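Local coordinates for protein 15-O-acetyltransferase (Fusarium sporotrichioides, PDB 3FOT) that acetylates the 15-hydroxyl of trichothecene intermediates such as 15-deacetylcalonectrin, a step in the biosynthesis of T-2 toxin, at residues T253-A258 with Q358-V363; V332-T337 with V362-N367. All coordinates share one frame; numbering follows the deposited sequence.

Both contacts use strand 358-365, which pairs antiparallel with strand 333-340. Contact 1 lays helix 246-264 across one face of this pair; contact 2 is the pairing itself. The first is buried and mainly apolar, one tyrosine ring and three small side chains meeting with no hydrogen bond between its segments. In the second, four backbone hydrogen bonds do the holding; its inner end is buried, whereas Arg364 and Glu366 bring charge to the more exposed outer end. Val362 belongs to both, and Tyr255 CE1 also packs on Pro336 CB at 3.7 Å. Contact 1 lies nearer His414, which binds 15-deacetylcalonectrin.

Contact 1: residues T253-A258 with Q358-V363; sequences TEYTSA and QTAAVV
Tyr255 of helix 246-264 sets its ring against Ala360 and Val362, alternate residues of strand 358-365 whose CB atoms both point toward the helix. With CG opposite the backbone N (chi1 178°), the ring reaches from the helix across the strand, steeply to its direction, and its CD1-CE1 side does the touching. CE1 comes to 3.4 Å from Ala360 CB, and CD1 to 3.7 Å from Val362 CG2. Both methyls meet the ring obliquely. Between them in sequence, Ala361 turns its methyl away and presents its carbonyl instead: Ala361 O lies near the ring plane, at the edge, 4.1 Å from CE1. Ala258, one helical turn beyond Tyr255, completes the patch by setting its CB between the two branches of Val362, 4.0 Å from CG2 and 4.1 Å from CG1. Val362 is thus held by both Tyr255 and Ala258. No hydrogen bond links the two segments; the contact is van der Waals packing, with a single methyl of Ala360 between the strand backbone and the ring. The phenol end is held separately, because Tyr255 OH hydrogen-bonds to Glu417 OE1 on helix 406-423. That helix also carries His414, whose side chain is about 4 Å from that of Ala360, which places Ala360 beside the substrate-binding histidine. The helix and strand segments cross at 66°, their axes 9.1 Å apart. Around them, Val413 of helix 406-423 and Pro336 of strand 333-340 also touch Tyr255, while Trp400 of helix 379-401 packs on Ala361 and Val362.

Contact 2: residues V332-T337 with V362-N367; sequences VFISPT and VVRIEN
Ile334 places CG2 opposite its backbone N (CG1 at chi1 -61°), and Val362 does the same with CG1, which brings these methyls together at 3.4 Å, tighter than usual van der Waals contact. Arg364 is bent at chi3 (39°), and its guanidinium carries Val332 CG1 over one face. Arg364 NH2 bonds to Glu366 OE1 two residues on in its own segment (3.1 Å), in the guanidinium plane but above that of the carboxylate. On the other face of the sheet, beside Val363, Phe333 and Ile365 run side by side, CD2 to CD1 at 4.0 Å. The side chains of Val363 and Thr337 cross, their CG2 methyls 4.0 Å apart. The backbones form two antiparallel hydrogen-bonded pairs, Phe333 with Ile365 and Ser335 with Val363. In the latter, Val363 N reaches Ser335 O at 2.8 Å and Ser335 N reaches Val363 O at 2.9 Å. Helix 306-321 covers Phe333 and Ile365, and Thr337 OG1 is hydrogen-bonded to Tyr397 OH. Four directional bonds thus satisfy the inward-facing backbone groups and set the register, while Arg364 N finds Ser396 OG; apolar side chains fill both faces, and Arg364 and Glu366 put charge at the more exposed end.

Contact 1: residues T253-A258 with Q358-V363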
ATOM      1  N   THR A 253       3.851  10.710  22.931  1.00 17.41           N
ATOM      2  CA  THR A 253       5.252  10.687  23.351  1.00 18.66           C
ATOM      3  C   THR A 253       5.787   9.246  23.467  1.00 18.23           C
ATOM      4  O   THR A 253       6.959   8.978  23.161  1.00 18.10           O
ATOM      5  CB  THR A 253       5.414  11.441  24.693  1.00 19.18           C
ATOM      6  OG1 THR A 253       5.165  12.828  24.470  1.00 20.77           O
ATOM      7  CG2 THR A 253       6.812  11.274  25.258  1.00 20.84           C
ATOM      8  N   GLU A 254       4.933   8.322  23.903  1.00 18.38           N
ATOM      9  CA  GLU A 254       5.320   6.926  23.962  1.00 18.55           C
ATOM     10  C   GLU A 254       5.648   6.423  22.559  1.00 18.10           C
ATOM     11  O   GLU A 254       6.648   5.722  22.359  1.00 18.01           O
ATOM     12  CB  GLU A 254       4.205   6.067  24.550  1.00 18.80           C
ATOM     13  CG  GLU A 254       4.656   4.637  24.788  1.00 21.80           C
ATOM     14  CD  GLU A 254       3.534   3.719  25.225  1.00 25.41           C
ATOM     15  OE1 GLU A 254       2.484   4.222  25.660  1.00 27.54           O
ATOM     16  OE2 GLU A 254       3.719   2.485  25.140  1.00 27.73           O
ATOM     17  N   TYR A 255       4.815   6.794  21.589  1.00 17.60           N
ATOM     18  CA  TYR A 255       5.105   6.424  20.205  1.00 17.77           C
ATOM     19  C   TYR A 255       6.382   7.085  19.662  1.00 17.56           C
ATOM     20  O   TYR A 255       7.246   6.399  19.101  1.00 16.30           O
ATOM     21  CB  TYR A 255       3.907   6.634  19.264  1.00 18.32           C
ATOM     22  CG  TYR A 255       4.287   6.274  17.838  1.00 18.55           C
ATOM     23  CD1 TYR A 255       4.066   4.981  17.324  1.00 20.06           C
ATOM     24  CD2 TYR A 255       4.935   7.195  17.020  1.00 18.72           C
ATOM     25  CE1 TYR A 255       4.462   4.650  15.997  1.00 18.25           C
ATOM     26  CE2 TYR A 255       5.337   6.864  15.722  1.00 20.29           C
ATOM     27  CZ  TYR A 255       5.102   5.595  15.225  1.00 20.79           C
ATOM     28  OH  TYR A 255       5.522   5.332  13.921  1.00 22.81           O
ATOM     29  N   THR A 256       6.524   8.405  19.801  1.00 17.49           N
ATOM     30  CA  THR A 256       7.710   9.074  19.239  1.00 17.82           C
ATOM     31  C   THR A 256       9.011   8.603  19.903  1.00 18.77           C
ATOM     32  O   THR A 256      10.044   8.484  19.238  1.00 18.48           O
ATOM     33  CB  THR A 256       7.603  10.613  19.262  1.00 18.54           C
ATOM     34  OG1 THR A 256       7.534  11.069  20.623  1.00 17.65           O
ATOM     35  CG2 THR A 256       6.342  11.061  18.509  1.00 18.54           C
ATOM     36  N   SER A 257       8.953   8.300  21.204  1.00 19.35           N
ATOM     37  CA  SER A 257      10.094   7.713  21.894  1.00 20.67           C
ATOM     38  C   SER A 257      10.466   6.345  21.324  1.00 20.18           C
ATOM     39  O   SER A 257      11.649   6.086  21.066  1.00 20.56           O
ATOM     40  CB  SER A 257       9.842   7.632  23.399  1.00 21.17           C
ATOM     41  OG  SER A 257       9.872   8.942  23.944  1.00 23.27           O
ATOM     42  N   ALA A 258       9.462   5.490  21.101  1.00 19.48           N
ATOM     43  CA  ALA A 258       9.669   4.185  20.448  1.00 19.31           C
ATOM     44  C   ALA A 258      10.211   4.315  19.022  1.00 19.53           C
ATOM     45  O   ALA A 258      11.082   3.535  18.594  1.00 19.24           O
ATOM     46  CB  ALA A 258       8.399   3.380  20.432  1.00 19.18           C
ATOM     47  N   GLN A 358      -4.166   6.433   7.819  1.00 11.71           N
ATOM     48  CA  GLN A 358      -3.271   5.524   8.527  1.00 12.05           C
ATOM     49  C   GLN A 358      -2.971   6.034   9.912  1.00 12.22           C
ATOM     50  O   GLN A 358      -2.964   7.241  10.157  1.00 13.40           O
ATOM     51  CB  GLN A 358      -1.946   5.363   7.779  1.00 12.55           C
ATOM     52  CG  GLN A 358      -2.132   4.728   6.385  1.00 13.62           C
ATOM     53  CD  GLN A 358      -2.348   3.237   6.490  1.00 14.50           C
ATOM     54  OE1 GLN A 358      -1.517   2.535   7.082  1.00 16.90           O
ATOM     55  NE2 GLN A 358      -3.459   2.734   5.920  1.00 14.10           N
ATOM     56  N   THR A 359      -2.731   5.094  10.814  1.00 11.39           N
ATOM     57  CA  THR A 359      -2.226   5.478  12.121  1.00 12.11           C
ATOM     58  C   THR A 359      -1.166   4.485  12.538  1.00 12.84           C
ATOM     59  O   THR A 359      -0.612   3.783  11.676  1.00 12.66           O
ATOM     60  CB  THR A 359      -3.369   5.719  13.161  1.00 12.50           C
ATOM     61  OG1 THR A 359      -2.794   6.180  14.388  1.00 12.79           O
ATOM     62  CG2 THR A 359      -4.191   4.499  13.406  1.00 12.18           C
ATOM     63  N   ALA A 360      -0.865   4.433  13.841  1.00 13.76           N
ATOM     64  CA  ALA A 360       0.373   3.842  14.329  1.00 14.79           C
ATOM     65  C   ALA A 360       0.076   2.985  15.562  1.00 14.79           C
ATOM     66  O   ALA A 360      -0.890   3.241  16.284  1.00 14.27           O
ATOM     67  CB  ALA A 360       1.347   4.947  14.690  1.00 14.52           C
ATOM     68  N   ALA A 361       0.881   1.938  15.758  1.00 14.69           N
ATOM     69  CA  ALA A 361       0.872   1.133  16.987  1.00 14.35           C
ATOM     70  C   ALA A 361       2.302   0.676  17.226  1.00 14.88           C
ATOM     71  O   ALA A 361       3.144   0.788  16.337  1.00 15.60           O
ATOM     72  CB  ALA A 361      -0.063  -0.098  16.855  1.00 13.89           C
ATOM     73  N   VAL A 362       2.596   0.171  18.419  1.00 14.33           N
ATOM     74  CA  VAL A 362       3.938  -0.316  18.682  1.00 14.71           C
ATOM     75  C   VAL A 362       3.818  -1.770  19.114  1.00 14.75           C
ATOM     76  O   VAL A 362       3.192  -2.083  20.133  1.00 15.00           O
ATOM     77  CB  VAL A 362       4.703   0.519  19.756  1.00 15.01           C
ATOM     78  CG1 VAL A 362       6.093  -0.038  19.964  1.00 14.76           C
ATOM     79  CG2 VAL A 362       4.795   1.987  19.347  1.00 16.31           C
ATOM     80  N   VAL A 363       4.369  -2.653  18.293  1.00 14.71           N
ATOM     81  CA  VAL A 363       4.496  -4.069  18.648  1.00 15.21           C
ATOM     82  C   VAL A 363       5.690  -4.241  19.600  1.00 14.53           C
ATOM     83  O   VAL A 363       6.774  -3.732  19.338  1.00 14.27           O
ATOM     84  CB  VAL A 363       4.698  -4.916  17.374  1.00 15.53           C
ATOM     85  CG1 VAL A 363       5.011  -6.393  17.704  1.00 15.03           C
ATOM     86  CG2 VAL A 363       3.470  -4.814  16.515  1.00 15.18           C
TER

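Contact 2: residues V332-T337 with V362-N367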
ATOM      1  N   VAL A 332      14.286  -5.947  23.862  1.00 23.51           N
ATOM      2  CA  VAL A 332      12.872  -6.038  23.548  1.00 22.27           C
ATOM      3  C   VAL A 332      12.737  -5.797  22.063  1.00 21.49           C
ATOM      4  O   VAL A 332      13.283  -4.820  21.547  1.00 21.75           O
ATOM      5  CB  VAL A 332      12.062  -4.967  24.303  1.00 22.63           C
ATOM      6  CG1 VAL A 332      10.560  -5.222  24.171  1.00 21.65           C
ATOM      7  CG2 VAL A 332      12.461  -4.947  25.773  1.00 22.93           C
ATOM      8  N   PHE A 333      12.028  -6.688  21.376  1.00 19.81           N
ATOM      9  CA  PHE A 333      11.672  -6.421  19.987  1.00 18.18           C
ATOM     10  C   PHE A 333      10.566  -5.382  20.008  1.00 17.68           C
ATOM     11  O   PHE A 333       9.496  -5.620  20.563  1.00 16.55           O
ATOM     12  CB  PHE A 333      11.229  -7.686  19.254  1.00 17.00           C
ATOM     13  CG  PHE A 333      10.851  -7.430  17.834  1.00 16.88           C
ATOM     14  CD1 PHE A 333      11.826  -7.400  16.841  1.00 16.12           C
ATOM     15  CD2 PHE A 333       9.529  -7.179  17.497  1.00 14.68           C
ATOM     16  CE1 PHE A 333      11.476  -7.117  15.496  1.00 15.11           C
ATOM     17  CE2 PHE A 333       9.178  -6.902  16.165  1.00 14.33           C
ATOM     18  CZ  PHE A 333      10.155  -6.879  15.183  1.00 14.72           C
ATOM     19  N   ILE A 334      10.870  -4.218  19.448  1.00 17.98           N
ATOM     20  CA  ILE A 334       9.940  -3.097  19.395  1.00 17.93           C
ATOM     21  C   ILE A 334       9.844  -2.681  17.929  1.00 17.69           C
ATOM     22  O   ILE A 334      10.857  -2.461  17.255  1.00 18.03           O
ATOM     23  CB  ILE A 334      10.418  -1.901  20.260  1.00 18.55           C
ATOM     24  CG1 ILE A 334      10.529  -2.310  21.736  1.00 19.14           C
ATOM     25  CG2 ILE A 334       9.462  -0.700  20.119  1.00 18.92           C
ATOM     26  CD1 ILE A 334      11.207  -1.282  22.609  1.00 19.27           C
ATOM     27  N   SER A 335       8.620  -2.584  17.443  1.00 16.47           N
ATOM     28  CA  SER A 335       8.392  -2.230  16.055  1.00 16.48           C
ATOM     29  C   SER A 335       7.208  -1.273  15.956  1.00 16.67           C
ATOM     30  O   SER A 335       6.070  -1.666  16.237  1.00 16.58           O
ATOM     31  CB  SER A 335       8.116  -3.474  15.208  1.00 16.02           C
ATOM     32  OG  SER A 335       7.955  -3.106  13.845  1.00 15.44           O
ATOM     33  N   PRO A 336       7.483  -0.019  15.549  1.00 17.46           N
ATOM     34  CA  PRO A 336       6.435   0.962  15.304  1.00 18.11           C
ATOM     35  C   PRO A 336       5.836   0.608  13.963  1.00 18.36           C
ATOM     36  O   PRO A 336       6.530   0.717  12.939  1.00 19.22           O
ATOM     37  CB  PRO A 336       7.202   2.294  15.208  1.00 18.28           C
ATOM     38  CG  PRO A 336       8.634   1.986  15.591  1.00 19.50           C
ATOM     39  CD  PRO A 336       8.820   0.537  15.284  1.00 17.87           C
ATOM     40  N   THR A 337       4.602   0.118  13.971  1.00 18.41           N
ATOM     41  CA  THR A 337       3.939  -0.313  12.742  1.00 18.84           C
ATOM     42  C   THR A 337       2.868   0.701  12.333  1.00 19.35           C
ATOM     43  O   THR A 337       2.572   1.640  13.079  1.00 19.51           O
ATOM     44  CB  THR A 337       3.288  -1.718  12.884  1.00 18.75           C
ATOM     45  OG1 THR A 337       2.340  -1.701  13.958  1.00 19.10           O
ATOM     46  CG2 THR A 337       4.323  -2.787  13.172  1.00 19.69           C
ATOM     47  N   VAL A 362       2.596   0.171  18.419  1.00 14.33           N
ATOM     48  CA  VAL A 362       3.938  -0.316  18.682  1.00 14.71           C
ATOM     49  C   VAL A 362       3.818  -1.770  19.114  1.00 14.75           C
ATOM     50  O   VAL A 362       3.192  -2.083  20.133  1.00 15.00           O
ATOM     51  CB  VAL A 362       4.703   0.519  19.756  1.00 15.01           C
ATOM     52  CG1 VAL A 362       6.093  -0.038  19.964  1.00 14.76           C
ATOM     53  CG2 VAL A 362       4.795   1.987  19.347  1.00 16.31           C
ATOM     54  N   VAL A 363       4.369  -2.653  18.293  1.00 14.71           N
ATOM     55  CA  VAL A 363       4.496  -4.069  18.648  1.00 15.21           C
ATOM     56  C   VAL A 363       5.690  -4.241  19.600  1.00 14.53           C
ATOM     57  O   VAL A 363       6.774  -3.732  19.338  1.00 14.27           O
ATOM     58  CB  VAL A 363       4.698  -4.916  17.374  1.00 15.53           C
ATOM     59  CG1 VAL A 363       5.011  -6.393  17.704  1.00 15.03           C
ATOM     60  CG2 VAL A 363       3.470  -4.814  16.515  1.00 15.18           C
ATOM     61  N   ARG A 364       5.479  -4.987  20.685  1.00 15.11           N
ATOM     62  CA  ARG A 364       6.515  -5.258  21.664  1.00 15.72           C
ATOM     63  C   ARG A 364       6.537  -6.723  22.020  1.00 15.91           C
ATOM     64  O   ARG A 364       5.497  -7.300  22.352  1.00 16.48           O
ATOM     65  CB  ARG A 364       6.276  -4.446  22.938  1.00 16.50           C
ATOM     66  CG  ARG A 364       6.410  -2.963  22.781  1.00 18.75           C
ATOM     67  CD  ARG A 364       6.096  -2.265  24.111  1.00 22.29           C
ATOM     68  NE  ARG A 364       6.629  -3.015  25.257  1.00 25.88           N
ATOM     69  CZ  ARG A 364       7.811  -2.807  25.830  1.00 28.93           C
ATOM     70  NH1 ARG A 364       8.626  -1.851  25.389  1.00 30.85           N
ATOM     71  NH2 ARG A 364       8.182  -3.561  26.857  1.00 30.10           N
ATOM     72  N   ILE A 365       7.716  -7.332  21.930  1.00 16.08           N
ATOM     73  CA  ILE A 365       7.876  -8.721  22.365  1.00 16.74           C
ATOM     74  C   ILE A 365       9.106  -8.761  23.281  1.00 17.60           C
ATOM     75  O   ILE A 365      10.209  -8.453  22.845  1.00 17.11           O
ATOM     76  CB  ILE A 365       8.051  -9.718  21.183  1.00 15.95           C
ATOM     77  CG1 ILE A 365       6.869  -9.628  20.186  1.00 17.19           C
ATOM     78  CG2 ILE A 365       8.262 -11.159  21.726  1.00 18.14           C
ATOM     79  CD1 ILE A 365       7.168 -10.179  18.806  1.00 17.61           C
ATOM     80  N   GLU A 366       8.881  -9.090  24.556  1.00 19.12           N
ATOM     81  CA  GLU A 366       9.966  -9.249  25.518  1.00 20.53           C
ATOM     82  C   GLU A 366      10.301 -10.728  25.634  1.00 19.70           C
ATOM     83  O   GLU A 366       9.625 -11.579  25.040  1.00 20.31           O
ATOM     84  CB  GLU A 366       9.568  -8.716  26.903  1.00 20.47           C
ATOM     85  CG  GLU A 366       8.989  -7.304  26.950  1.00 21.78           C
ATOM     86  CD  GLU A 366       8.429  -6.985  28.331  1.00 23.25           C
ATOM     87  OE1 GLU A 366       7.490  -6.178  28.421  1.00 26.46           O
ATOM     88  OE2 GLU A 366       8.931  -7.553  29.335  1.00 27.41           O
ATOM     89  N   ASN A 367      11.345 -11.022  26.409  1.00 20.01           N
ATOM     90  CA  ASN A 367      11.855 -12.380  26.653  0.50 19.01           C
ATOM     91  C   ASN A 367      12.110 -13.149  25.366  1.00 18.86           C
ATOM     92  O   ASN A 367      11.610 -14.260  25.111  1.00 18.55           O
ATOM     93  CB  ASN A 367      11.012 -13.170  27.653  0.50 19.51           C
ATOM     94  CG  ASN A 367      11.803 -14.300  28.315  0.50 18.64           C
ATOM     95  OD1 ASN A 367      12.987 -14.510  28.026  0.50 16.83           O
ATOM     96  ND2 ASN A 367      11.148 -15.024  29.211  0.50 18.59           N
TER